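Local coordinates for protein transcriptional regulator (AraC-type DNA-binding domain-containing proteins) (Chromobacterium violaceum, PDB 3OIO) that probably binds specific DNA sequences as an AraC-type transcription regulator, this fragment holding its helix-turn-helix domain, at residues L61-R65 with T93-F98. Residues are numbered along the deposited sequence; the frame is centred on the assembly and turned at random. Where two conformers were deposited one is given.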
loop_
_atom_site.group_PDB
_atom_site.type_symbol
_atom_site.label_atom_id
_atom_site.label_comp_id
_atom_site.label_asym_id
_atom_site.label_seq_id
_atom_site.Cartn_x
_atom_site.Cartn_y
_atom_site.Cartn_z
ATOM N N LEU A 61 0.704 2.184 2.660
ATOM C CA LEU A 61 0.328 3.392 3.418
ATOM C C LEU A 61 -1.001 3.211 4.167
ATOM O O LEU A 61 -1.147 3.703 5.306
ATOM C CB LEU A 61 0.217 4.606 2.483
ATOM C CG LEU A 61 1.620 5.108 2.065
ATOM C CD1 LEU A 61 1.446 6.127 0.919
ATOM C CD2 LEU A 61 2.504 5.714 3.236
ATOM N N ASN A 62 -1.971 2.510 3.545
ATOM C CA ASN A 62 -3.198 2.215 4.249
ATOM C C ASN A 62 -3.004 1.236 5.399
ATOM O O ASN A 62 -3.674 1.379 6.437
ATOM C CB ASN A 62 -4.294 1.752 3.263
ATOM C CG ASN A 62 -5.024 2.941 2.660
ATOM O OD1 ASN A 62 -5.954 3.501 3.275
ATOM N ND2 ASN A 62 -4.598 3.357 1.469
ATOM N N ARG A 63 -2.110 0.244 5.238
ATOM C CA ARG A 63 -1.811 -0.603 6.394
ATOM C C ARG A 63 -1.188 0.266 7.510
ATOM O O ARG A 63 -1.489 0.096 8.709
ATOM C CB ARG A 63 -0.894 -1.786 6.009
ATOM C CG ARG A 63 -0.430 -2.639 7.215
ATOM C CD ARG A 63 -1.533 -3.224 8.113
ATOM N NE ARG A 63 -2.623 -3.947 7.447
ATOM C CZ ARG A 63 -2.616 -5.253 7.167
ATOM N NH1 ARG A 63 -3.681 -5.823 6.587
ATOM N NH2 ARG A 63 -1.541 -5.993 7.441
ATOM N N ALA A 64 -0.319 1.195 7.125
ATOM C CA ALA A 64 0.318 2.080 8.127
ATOM C C ALA A 64 -0.762 2.887 8.863
ATOM O O ALA A 64 -0.712 3.089 10.100
ATOM C CB ALA A 64 1.320 2.998 7.440
ATOM N N ARG A 65 -1.739 3.375 8.113
ATOM C CA ARG A 65 -2.833 4.127 8.735
ATOM C C ARG A 65 -3.561 3.259 9.767
ATOM O O ARG A 65 -3.879 3.736 10.889
ATOM C CB ARG A 65 -3.792 4.642 7.640
ATOM C CG ARG A 65 -5.021 5.384 8.199
ATOM C CD ARG A 65 -5.779 6.080 7.093
ATOM N NE ARG A 65 -6.940 6.763 7.633
ATOM C CZ ARG A 65 -8.163 6.211 7.753
ATOM N NH1 ARG A 65 -8.379 4.962 7.356
ATOM N NH2 ARG A 65 -9.175 6.908 8.289
ATOM N N THR A 93 5.949 10.496 2.563
ATOM C CA THR A 93 5.000 9.860 1.615
ATOM C C THR A 93 3.600 9.734 2.209
ATOM O O THR A 93 2.590 9.905 1.507
ATOM C CB THR A 93 5.469 8.482 1.093
ATOM O OG1 THR A 93 5.634 7.566 2.185
ATOM C CG2 THR A 93 6.775 8.638 0.313
ATOM N N TYR A 94 3.543 9.434 3.502
ATOM C CA TYR A 94 2.253 9.358 4.190
ATOM C C TYR A 94 1.550 10.724 4.097
ATOM O O TYR A 94 0.378 10.800 3.742
ATOM C CB TYR A 94 2.458 8.951 5.660
ATOM C CG TYR A 94 1.172 8.583 6.351
ATOM C CD1 TYR A 94 0.314 9.586 6.870
ATOM C CD2 TYR A 94 0.765 7.225 6.439
ATOM C CE1 TYR A 94 -0.895 9.236 7.502
ATOM C CE2 TYR A 94 -0.450 6.856 7.069
ATOM C CZ TYR A 94 -1.279 7.863 7.573
ATOM O OH TYR A 94 -2.461 7.514 8.147
ATOM N N ARG A 95 2.268 11.797 4.406
ATOM C CA ARG A 95 1.676 13.134 4.359
ATOM C C ARG A 95 1.233 13.514 2.931
ATOM O O ARG A 95 0.185 14.133 2.737
ATOM C CB ARG A 95 2.655 14.173 4.912
ATOM C CG ARG A 95 2.093 15.594 4.892
ATOM C CD ARG A 95 3.157 16.616 5.286
ATOM N NE ARG A 95 2.590 17.957 5.205
ATOM C CZ ARG A 95 3.305 19.076 5.255
ATOM N NH1 ARG A 95 4.632 19.018 5.349
ATOM N NH2 ARG A 95 2.695 20.255 5.182
ATOM N N ASN A 96 2.034 13.167 1.937
ATOM C CA ASN A 96 1.637 13.457 0.559
ATOM C C ASN A 96 0.335 12.713 0.186
ATOM O O ASN A 96 -0.537 13.241 -0.529
ATOM C CB ASN A 96 2.752 13.049 -0.406
ATOM C CG ASN A 96 2.369 13.290 -1.856
ATOM O OD1 ASN A 96 2.033 14.399 -2.230
ATOM N ND2 ASN A 96 2.388 12.238 -2.665
ATOM N N HIS A 97 0.201 11.487 0.687
ATOM C CA HIS A 97 -0.919 10.656 0.295
ATOM C C HIS A 97 -2.216 11.030 1.036
ATOM O O HIS A 97 -3.288 11.114 0.405
ATOM C CB HIS A 97 -0.599 9.181 0.553
ATOM C CG HIS A 97 -1.678 8.274 0.074
ATOM N ND1 HIS A 97 -1.850 7.975 -1.265
ATOM C CD2 HIS A 97 -2.701 7.673 0.738
ATOM C CE1 HIS A 97 -2.905 7.177 -1.390
ATOM N NE2 HIS A 97 -3.444 6.997 -0.190
ATOM N N PHE A 98 -2.107 11.239 2.354
ATOM C CA PHE A 98 -3.281 11.420 3.211
ATOM C C PHE A 98 -3.526 12.863 3.621
ATOM O O PHE A 98 -4.564 13.171 4.230
ATOM C CB PHE A 98 -3.134 10.573 4.480
ATOM C CG PHE A 98 -3.370 9.113 4.255
ATOM C CD1 PHE A 98 -4.636 8.640 3.857
ATOM C CD2 PHE A 98 -2.332 8.189 4.458
ATOM C CE1 PHE A 98 -4.857 7.247 3.631
ATOM C CE2 PHE A 98 -2.547 6.815 4.272
ATOM C CZ PHE A 98 -3.806 6.333 3.869
#
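Leu61 holds CG anti to its carbonyl carbon, beside the backbone N (chi1 -75°), and enters helix 87-98 as a knob in the hole formed by Thr93, Tyr94, His97 and Phe98. Its CD1 rests on CB of His97 at 3.7 Å, and its CD2 packs against CD2 of Tyr94 at 3.9 Å. With CG of Tyr94 anti to the backbone N (chi1 -168°), the ring reaches helix 52-70, the backbone N of Arg65 lying at its edge. The Tyr94 OH lies 3.2 Å from CB of Arg65. Phe98 CD2 stands over the centre of the Tyr94 ring, while CD of Arg65 covers a face of the Phe98 ring in a CH-pi contact, 4.1 Å from the centroid. At the Phe98 edge, CZ meets OD1 of Asn62 at 3.6 Å, the amide standing steeply to the ring; ND2 of this amide is hydrogen-bonded to Glu58 O. The contact joins helix 52-70 to the C-terminal end of helix 87-98 within the helix-turn-helix domain, the local axes 94° apart. No hydrogen bond crosses between the segments: apolar packing and the CH-pi contact mainly join them, Leu61 O and Asn62 OD1 lie at the Phe98 edge, and the Tyr94 hydroxyl, against aliphatic Arg65 carbons, is hydrogen-bonded to Glu105.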